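Mitogen (Streptococcus dysgalactiae, PDB 2J4X) is a zinc-binding bacterial superantigen of the staphylococcal and streptococcal toxin family, and probably acts as a toxin by stimulating T cells through their receptors. Local coordinates at residues Lys165-Ile170 and Asp203-Glu208; Arg143-Leu148 and Leu182-Asn187; Glu9-Tyr14 and Leu156-Ser161. One frame throughout, in Å; residues are numbered along the deposited sequence.

Contact 1. Residues Lys165-Ile170 and Asp203-Glu208; sequences KGYWGI and DVYLNE. With ZN (zinc ion), chain B.
Tyr167 and Tyr205 are paired across two antiparallel neighbours, strands 166-172 and 199-206, in the mixed sheet of the C-terminal beta-grasp domain. Backbone bonds set the register. Tyr167 and Tyr205 form one hydrogen-bonded pair: Tyr205 N reaches Tyr167 O at 2.7 Å, while the return bond from Tyr167 N to Tyr205 O is longer, 3.3 Å. Gly169 and Asp203 form the next hydrogen-bonded pair. Where the strands end, Asn207 N, within the type II turn from Tyr205 to Glu208, still bonds to Lys165 O.

Aromatic packing fills one face. The two tyrosine rings are nearly parallel, their planes at 23°, yet slid so far that they barely overlap. Tyr205 CB takes the place over the Tyr167 ring instead, a CH-pi contact 4.0 Å from its centroid. Tyr167 gets there because its CG sits between the backbone N and the carbonyl carbon (chi1 67°), which swings the ring toward the partner strand. Glu208 O lies at this ring's edge, 3.5 Å from Tyr167 CD2. The other face carries Trp168 and Val204, packed toward helix 137-150; Trp168 NE1 bonds to Asp141.

Metal binding uses the tyrosine face. Asp203 binds the zinc ion together with His171 and His201, its OD2 2.2 Å from the metal.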
loop_
_atom_site.group_PDB
_atom_site.type_symbol
_atom_site.label_atom_id
_atom_site.label_comp_id
_atom_site.label_asym_id
_atom_site.label_seq_id
_atom_site.Cartn_x
_atom_site.Cartn_y
_atom_site.Cartn_z
ATOM N N LYS A 165 -0.480 18.437 -6.408
ATOM C CA LYS A 165 -1.021 17.302 -7.149
ATOM C C LYS A 165 0.143 16.414 -7.596
ATOM O O LYS A 165 1.303 16.814 -7.508
ATOM C CB LYS A 165 -1.823 17.783 -8.362
ATOM C CG LYS A 165 -1.040 18.607 -9.366
ATOM C CD LYS A 165 -1.841 18.831 -10.622
ATOM C CE LYS A 165 -1.239 19.944 -11.445
ATOM N NZ LYS A 165 0.166 19.689 -11.836
ATOM N N GLY A 166 -0.159 15.207 -8.060
ATOM C CA GLY A 166 0.907 14.325 -8.497
ATOM C C GLY A 166 0.566 12.850 -8.613
ATOM O O GLY A 166 -0.517 12.413 -8.274
ATOM N N TYR A 167 1.517 12.070 -9.102
ATOM C CA TYR A 167 1.325 10.631 -9.263
ATOM C C TYR A 167 2.690 9.917 -9.242
ATOM O O TYR A 167 3.740 10.552 -9.275
ATOM C CB TYR A 167 0.560 10.341 -10.579
ATOM C CG TYR A 167 1.306 10.670 -11.866
ATOM C CD1 TYR A 167 1.939 9.672 -12.609
ATOM C CD2 TYR A 167 1.387 11.977 -12.329
ATOM C CE1 TYR A 167 2.627 9.973 -13.764
ATOM C CE2 TYR A 167 2.078 12.283 -13.485
ATOM C CZ TYR A 167 2.692 11.280 -14.192
ATOM O OH TYR A 167 3.381 11.601 -15.327
ATOM N N TRP A 168 2.677 8.598 -9.151
ATOM C CA TRP A 168 3.928 7.881 -9.160
ATOM C C TRP A 168 3.729 6.644 -9.991
ATOM O O TRP A 168 2.624 6.357 -10.434
ATOM C CB TRP A 168 4.370 7.501 -7.744
ATOM C CG TRP A 168 3.519 6.465 -7.111
ATOM C CD1 TRP A 168 2.284 6.641 -6.537
ATOM C CD2 TRP A 168 3.828 5.075 -6.979
ATOM N NE1 TRP A 168 1.810 5.441 -6.050
ATOM C CE2 TRP A 168 2.735 4.461 -6.310
ATOM C CE3 TRP A 168 4.923 4.282 -7.364
ATOM C CZ2 TRP A 168 2.708 3.090 -6.013
ATOM C CZ3 TRP A 168 4.895 2.924 -7.070
ATOM C CH2 TRP A 168 3.790 2.340 -6.397
ATOM N N GLY A 169 4.814 5.915 -10.209
ATOM C CA GLY A 169 4.735 4.692 -10.980
ATOM C C GLY A 169 5.783 3.646 -10.646
ATOM O O GLY A 169 6.854 3.943 -10.132
ATOM N N ILE A 170 5.433 2.400 -10.932
ATOM C CA ILE A 170 6.320 1.267 -10.744
ATOM C C ILE A 170 6.912 1.135 -12.139
ATOM O O ILE A 170 6.179 0.875 -13.104
ATOM C CB ILE A 170 5.521 -0.014 -10.416
ATOM C CG1 ILE A 170 4.841 0.152 -9.058
ATOM C CG2 ILE A 170 6.441 -1.245 -10.454
ATOM C CD1 ILE A 170 3.808 -0.903 -8.742
ATOM N N ASP A 203 9.021 5.728 -9.657
ATOM C CA ASP A 203 9.119 7.126 -10.089
ATOM C C ASP A 203 8.012 7.970 -9.488
ATOM O O ASP A 203 6.835 7.637 -9.608
ATOM C CB ASP A 203 9.037 7.242 -11.608
ATOM C CG ASP A 203 10.292 6.760 -12.305
ATOM O OD1 ASP A 203 11.414 7.194 -11.928
ATOM O OD2 ASP A 203 10.144 5.947 -13.244
ATOM N N VAL A 204 8.391 9.070 -8.852
ATOM C CA VAL A 204 7.420 9.958 -8.227
ATOM C C VAL A 204 7.370 11.264 -9.019
ATOM O O VAL A 204 8.400 11.888 -9.219
ATOM C CB VAL A 204 7.819 10.245 -6.782
ATOM C CG1 VAL A 204 6.767 11.091 -6.115
ATOM C CG2 VAL A 204 8.028 8.938 -6.038
ATOM N N TYR A 205 6.184 11.666 -9.484
ATOM C CA TYR A 205 6.029 12.899 -10.274
ATOM C C TYR A 205 5.247 13.971 -9.565
ATOM O O TYR A 205 4.029 14.059 -9.723
ATOM C CB TYR A 205 5.352 12.604 -11.608
ATOM C CG TYR A 205 6.162 11.664 -12.442
ATOM C CD1 TYR A 205 5.945 10.281 -12.396
ATOM C CD2 TYR A 205 7.206 12.146 -13.222
ATOM C CE1 TYR A 205 6.756 9.405 -13.113
ATOM C CE2 TYR A 205 8.022 11.285 -13.935
ATOM C CZ TYR A 205 7.794 9.925 -13.880
ATOM O OH TYR A 205 8.618 9.108 -14.607
ATOM N N LEU A 206 5.961 14.799 -8.809
ATOM C CA LEU A 206 5.350 15.872 -8.042
ATOM C C LEU A 206 4.860 17.057 -8.879
ATOM O O LEU A 206 5.542 17.521 -9.791
ATOM C CB LEU A 206 6.318 16.343 -6.953
ATOM C CG LEU A 206 6.822 15.209 -6.056
ATOM C CD1 LEU A 206 7.678 15.781 -4.942
ATOM C CD2 LEU A 206 5.645 14.421 -5.492
ATOM N N ASN A 207 3.652 17.517 -8.560
ATOM C CA ASN A 207 3.026 18.635 -9.238
ATOM C C ASN A 207 2.955 18.413 -10.729
ATOM O O ASN A 207 3.261 19.307 -11.506
ATOM C CB ASN A 207 3.780 19.925 -8.934
ATOM C CG ASN A 207 3.685 20.318 -7.478
ATOM O OD1 ASN A 207 4.688 20.610 -6.841
ATOM N ND2 ASN A 207 2.476 20.330 -6.945
ATOM N N GLU A 208 2.564 17.209 -11.126
ATOM C CA GLU A 208 2.417 16.880 -12.534
ATOM C C GLU A 208 1.058 16.235 -12.724
ATOM O O GLU A 208 0.665 15.390 -11.931
ATOM C CB GLU A 208 3.533 15.939 -12.983
ATOM C CG GLU A 208 4.856 16.659 -13.162
ATOM C CD GLU A 208 5.956 15.757 -13.664
ATOM O OE1 GLU A 208 5.707 15.020 -14.643
ATOM O OE2 GLU A 208 7.066 15.798 -13.087
HETATM ZN ZN ZN B . 11.721 5.327 -14.628
#

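Contact 2. Residues Arg143-Leu148 and Leu182-Asn187; sequences RLRKSL and LFTHPN
Leu144 opens this contact from helix 137-150 by setting its CD2 against CD2 of Leu182, 4.2 Å away, in the loop that follows strand 177-181. The two leucine side chains cross at about a right angle, and Leu144 also packs on Met111 and Ile128 of the sheet below.

Arg145 does most of the polar work. Its CG lies beside the backbone N and anti to the carbonyl carbon (chi1 -70°), which starts an extended chain toward the loop. That chain runs antiparallel alongside Leu182, so the aliphatic part is used first: Arg145 CG lies 4.0 Å from Leu182 CD2. At the far end NH1 gives a hydrogen bond of 2.9 Å to Thr184 O, meeting that oxygen almost in line with its C=O bond, although the oxygen is tilted 28° from the guanidinium plane. NH2 adds a weak bond to the same atom at 3.3 Å, so one backbone oxygen receives both terminal nitrogens. Pro186, further along the loop, brings its CD to 3.5 Å from Arg145 NH2, while Leu182 CA lies over one face of the guanidinium. Within the helix, a salt bridge from NE to Asp141 further restrains the group. The buried charge is probably balanced by Asp141, with Thr184 O and, weakly, Tyr157 OH as further partners.

One helical turn beyond Leu144, Leu148 extends the apolar patch, its CD1 standing 4.1 Å from Leu182 CD1. Leu182 therefore spreads its two methyl branches between Leu148 and the pair Leu144 and Arg145.

Such a helix packed over a mixed sheet, here with a connecting loop fastened to its side, is the hallmark of the beta-grasp fold in the C-terminal domain of superantigens.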
loop_
_atom_site.group_PDB
_atom_site.type_symbol
_atom_site.label_atom_id
_atom_site.label_comp_id
_atom_site.label_asym_id
_atom_site.label_seq_id
_atom_site.Cartn_x
_atom_site.Cartn_y
_atom_site.Cartn_z
ATOM N N ARG A 143 3.563 2.377 1.740
ATOM C CA ARG A 143 4.895 2.702 2.226
ATOM C C ARG A 143 5.483 3.898 1.427
ATOM O O ARG A 143 6.185 4.769 1.989
ATOM C CB ARG A 143 5.801 1.468 2.112
ATOM C CG ARG A 143 5.370 0.297 2.989
ATOM C CD ARG A 143 6.290 -0.911 2.807
ATOM N NE ARG A 143 7.670 -0.627 3.198
ATOM C CZ ARG A 143 8.685 -1.465 3.016
ATOM N NH1 ARG A 143 8.476 -2.634 2.448
ATOM N NH2 ARG A 143 9.909 -1.145 3.403
ATOM N N LEU A 144 5.193 3.953 0.129
ATOM C CA LEU A 144 5.707 5.038 -0.697
ATOM C C LEU A 144 5.092 6.346 -0.260
ATOM O O LEU A 144 5.791 7.361 -0.169
ATOM C CB LEU A 144 5.417 4.794 -2.190
ATOM C CG LEU A 144 5.959 5.857 -3.160
ATOM C CD1 LEU A 144 6.357 5.217 -4.475
ATOM C CD2 LEU A 144 4.924 6.942 -3.365
ATOM N N ARG A 145 3.790 6.334 0.013
ATOM C CA ARG A 145 3.109 7.560 0.441
ATOM C C ARG A 145 3.599 8.007 1.816
ATOM O O ARG A 145 3.869 9.185 2.010
ATOM C CB ARG A 145 1.585 7.368 0.464
ATOM C CG ARG A 145 0.976 7.246 -0.911
ATOM C CD ARG A 145 -0.497 6.922 -0.854
ATOM N NE ARG A 145 -1.000 6.507 -2.156
ATOM C CZ ARG A 145 -2.005 7.088 -2.804
ATOM N NH1 ARG A 145 -2.638 8.127 -2.287
ATOM N NH2 ARG A 145 -2.390 6.602 -3.967
ATOM N N LYS A 146 3.730 7.067 2.757
ATOM C CA LYS A 146 4.200 7.367 4.113
ATOM C C LYS A 146 5.621 7.945 4.100
ATOM O O LYS A 146 5.939 8.856 4.858
ATOM C CB LYS A 146 4.128 6.115 4.991
ATOM C CG LYS A 146 2.740 5.827 5.533
ATOM C CD LYS A 146 2.720 4.509 6.330
ATOM C CE LYS A 146 1.365 4.189 6.960
ATOM N NZ LYS A 146 1.103 5.005 8.160
ATOM N N SER A 147 6.468 7.420 3.229
ATOM C CA SER A 147 7.827 7.924 3.097
ATOM C C SER A 147 7.789 9.390 2.586
ATOM O O SER A 147 8.563 10.243 3.025
ATOM C CB SER A 147 8.600 7.012 2.130
ATOM O OG SER A 147 9.824 7.597 1.723
ATOM N N LEU A 148 6.875 9.678 1.661
ATOM C CA LEU A 148 6.731 11.022 1.122
ATOM C C LEU A 148 6.080 11.950 2.157
ATOM O O LEU A 148 6.344 13.147 2.182
ATOM C CB LEU A 148 5.885 10.987 -0.159
ATOM C CG LEU A 148 6.495 10.413 -1.443
ATOM C CD1 LEU A 148 5.417 10.236 -2.481
ATOM C CD2 LEU A 148 7.589 11.327 -1.957
ATOM N N LEU A 182 -1.480 10.080 -6.753
ATOM C CA LEU A 182 -1.154 10.252 -5.334
ATOM C C LEU A 182 -2.222 10.960 -4.536
ATOM O O LEU A 182 -2.132 11.038 -3.319
ATOM C CB LEU A 182 0.146 11.040 -5.180
ATOM C CG LEU A 182 1.468 10.300 -5.378
ATOM C CD1 LEU A 182 2.658 11.278 -5.264
ATOM C CD2 LEU A 182 1.557 9.178 -4.322
ATOM N N PHE A 183 -3.214 11.503 -5.235
ATOM C CA PHE A 183 -4.311 12.216 -4.604
ATOM C C PHE A 183 -5.633 11.475 -4.713
ATOM O O PHE A 183 -6.703 12.079 -4.720
ATOM C CB PHE A 183 -4.411 13.638 -5.180
ATOM C CG PHE A 183 -3.368 14.563 -4.621
ATOM C CD1 PHE A 183 -2.048 14.475 -5.045
ATOM C CD2 PHE A 183 -3.665 15.389 -3.536
ATOM C CE1 PHE A 183 -1.039 15.178 -4.389
ATOM C CE2 PHE A 183 -2.663 16.093 -2.879
ATOM C CZ PHE A 183 -1.351 15.982 -3.304
ATOM N N THR A 184 -5.529 10.151 -4.802
ATOM C CA THR A 184 -6.676 9.251 -4.876
ATOM C C THR A 184 -6.451 8.130 -3.853
ATOM O O THR A 184 -5.347 7.970 -3.317
ATOM C CB THR A 184 -6.849 8.597 -6.301
ATOM O OG1 THR A 184 -5.756 7.723 -6.581
ATOM C CG2 THR A 184 -6.906 9.638 -7.372
ATOM N N HIS A 185 -7.510 7.376 -3.564
ATOM C CA HIS A 185 -7.427 6.236 -2.649
ATOM C C HIS A 185 -7.708 4.987 -3.488
ATOM O O HIS A 185 -8.863 4.675 -3.775
ATOM C CB HIS A 185 -8.464 6.328 -1.525
ATOM C CG HIS A 185 -8.265 5.300 -0.458
ATOM N ND1 HIS A 185 -7.789 4.034 -0.732
ATOM C CD2 HIS A 185 -8.441 5.355 0.882
ATOM C CE1 HIS A 185 -7.677 3.354 0.395
ATOM N NE2 HIS A 185 -8.066 4.132 1.388
ATOM N N PRO A 186 -6.657 4.266 -3.908
ATOM C CA PRO A 186 -6.920 3.074 -4.717
ATOM C C PRO A 186 -7.850 2.084 -4.021
ATOM O O PRO A 186 -8.044 2.147 -2.808
ATOM C CB PRO A 186 -5.521 2.493 -4.942
ATOM C CG PRO A 186 -4.641 3.695 -4.930
ATOM C CD PRO A 186 -5.208 4.497 -3.768
ATOM N N ASN A 187 -8.431 1.188 -4.814
ATOM C CA ASN A 187 -9.297 0.129 -4.306
ATOM C C ASN A 187 -8.379 -1.050 -4.005
ATOM O O ASN A 187 -7.947 -1.778 -4.911
ATOM C CB ASN A 187 -10.310 -0.310 -5.357
ATOM C CG ASN A 187 -11.263 -1.372 -4.833
ATOM O OD1 ASN A 187 -11.070 -1.911 -3.740
ATOM N ND2 ASN A 187 -12.296 -1.678 -5.612
#

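Contact 3. Residues Glu9-Tyr14 and Leu156-Ser161; sequences ELKNIY and LYEHNS
The Tyr157 ring is sandwiched: Leu10 CB sits over the centre of one face and Leu156 CG over the centre of the other. On the helix side the fit is close, with Leu10 CB 3.4 Å from the ring centroid and only 13° off its normal, a CH-pi contact made almost straight down. Leu10 CD1 extends the cover toward the rim, 3.4 Å from Tyr157 CE1. Tyr14, one turn further along helix 7-14, brings its CD2 to 4.0 Å from Tyr157 CE2, the two tyrosine side chains passing at a slant. A methyl of Ile13, CG2, lies over one face of the Tyr14 ring.

Both phenol ends find partners beyond these residues. Tyr157 OH is hydrogen-bonded to Leu182 O, and Tyr14 OH to the hydroxyl of Tyr188. Anchored at its hydroxyl and covered on both faces, the Tyr157 ring has little freedom to rotate.

At the more accessible side, Lys11 carries the contact outward. Its CB packs 3.7 Å from Tyr157 CB, and from there the chain runs out fully extended, with CG opposite the backbone N (chi1 173°), to the carboxylate of Glu158. Lys11 NZ and Glu158 OE1 are 2.8 Å apart in a salt bridge that uses the syn lone pair of OE1. Glu158 bends at chi2 (-50°), which turns its carboxylate back toward the helix although its CB points away from it. This residue also starts a type I turn that ends at Ser161.

Here the N-terminal helix lies against a loop of the C-terminal beta-grasp domain, an association of chain start and C-terminal domain characteristic of the two-domain superantigen fold.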
loop_
_atom_site.group_PDB
_atom_site.type_symbol
_atom_site.label_atom_id
_atom_site.label_comp_id
_atom_site.label_asym_id
_atom_site.label_seq_id
_atom_site.Cartn_x
_atom_site.Cartn_y
_atom_site.Cartn_z
ATOM N N GLU A 9 -8.037 14.688 3.830
ATOM C CA GLU A 9 -8.563 13.341 3.748
ATOM C C GLU A 9 -7.462 12.339 3.493
ATOM O O GLU A 9 -7.449 11.276 4.095
ATOM C CB GLU A 9 -9.606 13.265 2.633
ATOM N N LEU A 10 -6.546 12.681 2.589
ATOM C CA LEU A 10 -5.426 11.798 2.243
ATOM C C LEU A 10 -4.507 11.606 3.431
ATOM O O LEU A 10 -4.042 10.491 3.695
ATOM C CB LEU A 10 -4.628 12.367 1.068
ATOM C CG LEU A 10 -5.365 12.245 -0.260
ATOM C CD1 LEU A 10 -4.829 13.252 -1.232
ATOM C CD2 LEU A 10 -5.244 10.834 -0.787
ATOM N N LYS A 11 -4.243 12.693 4.151
ATOM C CA LYS A 11 -3.393 12.616 5.330
ATOM C C LYS A 11 -4.046 11.725 6.365
ATOM O O LYS A 11 -3.379 10.927 7.013
ATOM C CB LYS A 11 -3.173 13.994 5.962
ATOM C CG LYS A 11 -2.423 13.895 7.277
ATOM C CD LYS A 11 -2.071 15.234 7.850
ATOM C CE LYS A 11 -1.269 15.068 9.118
ATOM N NZ LYS A 11 -1.065 16.384 9.784
ATOM N N ASN A 12 -5.359 11.860 6.518
ATOM C CA ASN A 12 -6.088 11.079 7.508
ATOM C C ASN A 12 -6.059 9.603 7.194
ATOM O O ASN A 12 -5.920 8.764 8.082
ATOM C CB ASN A 12 -7.533 11.538 7.578
ATOM C CG ASN A 12 -8.262 10.911 8.731
ATOM O OD1 ASN A 12 -7.925 11.169 9.884
ATOM N ND2 ASN A 12 -9.253 10.060 8.435
ATOM N N ILE A 13 -6.201 9.304 5.917
ATOM C CA ILE A 13 -6.199 7.945 5.445
ATOM C C ILE A 13 -4.845 7.282 5.602
ATOM O O ILE A 13 -4.747 6.225 6.232
ATOM C CB ILE A 13 -6.578 7.898 3.967
ATOM C CG1 ILE A 13 -8.015 8.360 3.786
ATOM C CG2 ILE A 13 -6.352 6.508 3.407
ATOM C CD1 ILE A 13 -8.399 8.507 2.352
ATOM N N TYR A 14 -3.792 7.898 5.062
ATOM C CA TYR A 14 -2.475 7.277 5.095
ATOM C C TYR A 14 -1.609 7.475 6.311
ATOM O O TYR A 14 -0.511 6.946 6.357
ATOM C CB TYR A 14 -1.697 7.645 3.826
ATOM C CG TYR A 14 -2.325 7.066 2.573
ATOM C CD1 TYR A 14 -2.113 5.725 2.224
ATOM C CD2 TYR A 14 -3.200 7.830 1.778
ATOM C CE1 TYR A 14 -2.755 5.150 1.120
ATOM C CE2 TYR A 14 -3.846 7.266 0.674
ATOM C CZ TYR A 14 -3.623 5.927 0.352
ATOM O OH TYR A 14 -4.275 5.345 -0.703
ATOM N N LEU A 156 4.027 15.423 2.143
ATOM C CA LEU A 156 2.849 15.050 1.377
ATOM C C LEU A 156 1.603 15.109 2.255
ATOM O O LEU A 156 1.623 14.657 3.402
ATOM C CB LEU A 156 3.041 13.637 0.789
ATOM C CG LEU A 156 2.032 13.052 -0.204
ATOM C CD1 LEU A 156 1.875 13.982 -1.404
ATOM C CD2 LEU A 156 2.486 11.664 -0.644
ATOM N N TYR A 157 0.539 15.696 1.706
ATOM C CA TYR A 157 -0.790 15.831 2.348
ATOM C C TYR A 157 -0.891 16.849 3.485
ATOM O O TYR A 157 -1.940 16.984 4.128
ATOM C CB TYR A 157 -1.335 14.454 2.812
ATOM C CG TYR A 157 -1.320 13.375 1.726
ATOM C CD1 TYR A 157 -1.597 13.683 0.379
ATOM C CD2 TYR A 157 -0.981 12.052 2.034
ATOM C CE1 TYR A 157 -1.520 12.691 -0.633
ATOM C CE2 TYR A 157 -0.906 11.062 1.030
ATOM C CZ TYR A 157 -1.170 11.391 -0.286
ATOM O OH TYR A 157 -1.042 10.429 -1.245
ATOM N N GLU A 158 0.201 17.563 3.733
ATOM C CA GLU A 158 0.181 18.602 4.757
ATOM C C GLU A 158 -0.439 19.853 4.116
ATOM O O GLU A 158 -0.294 20.085 2.917
ATOM C CB GLU A 158 1.602 18.916 5.272
ATOM C CG GLU A 158 2.113 17.943 6.324
ATOM C CD GLU A 158 1.112 17.723 7.464
ATOM O OE1 GLU A 158 1.038 16.582 7.977
ATOM O OE2 GLU A 158 0.400 18.684 7.854
ATOM N N HIS A 159 -1.145 20.643 4.919
ATOM C CA HIS A 159 -1.781 21.862 4.450
ATOM C C HIS A 159 -0.754 22.716 3.701
ATOM O O HIS A 159 -1.030 23.302 2.647
ATOM C CB HIS A 159 -2.300 22.620 5.665
ATOM C CG HIS A 159 -3.069 23.860 5.332
ATOM N ND1 HIS A 159 -4.309 23.829 4.730
ATOM C CD2 HIS A 159 -2.774 25.168 5.526
ATOM C CE1 HIS A 159 -4.745 25.066 4.566
ATOM N NE2 HIS A 159 -3.832 25.895 5.040
ATOM N N ASN A 160 0.446 22.748 4.269
ATOM C CA ASN A 160 1.584 23.517 3.764
ATOM C C ASN A 160 2.445 22.903 2.634
ATOM O O ASN A 160 3.347 23.573 2.123
ATOM C CB ASN A 160 2.505 23.852 4.957
ATOM C CG ASN A 160 2.757 22.638 5.885
ATOM O OD1 ASN A 160 1.861 22.198 6.614
ATOM N ND2 ASN A 160 3.979 22.103 5.852
ATOM N N SER A 161 2.170 21.659 2.238
ATOM C CA SER A 161 2.974 20.972 1.225
ATOM C C SER A 161 3.113 21.613 -0.151
ATOM O O SER A 161 2.156 22.155 -0.710
ATOM C CB SER A 161 2.473 19.539 1.061
ATOM O OG SER A 161 3.306 18.815 0.176
#

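Overall arrangement
The three contacts show how a small two-domain toxin ties distant parts of its chain together. Contact 1 and contact 2 lie on neighbouring layers of the beta-grasp domain, sheet and helix 137-150, with centres about 10 Å apart; they meet where Trp168 packs on Leu144 and Leu182. Contact 3 lies about 10 Å from contact 2 and about 15 Å from contact 1, between centres, beside helix 137-150, where helix 7-14 meets the loop that follows it. Along the chain contact 3 closes before contact 1 opens, while contact 2 interlocks with both. Packing thus runs from the N-terminal helix through helix 137-150 to the strands bearing the zinc site.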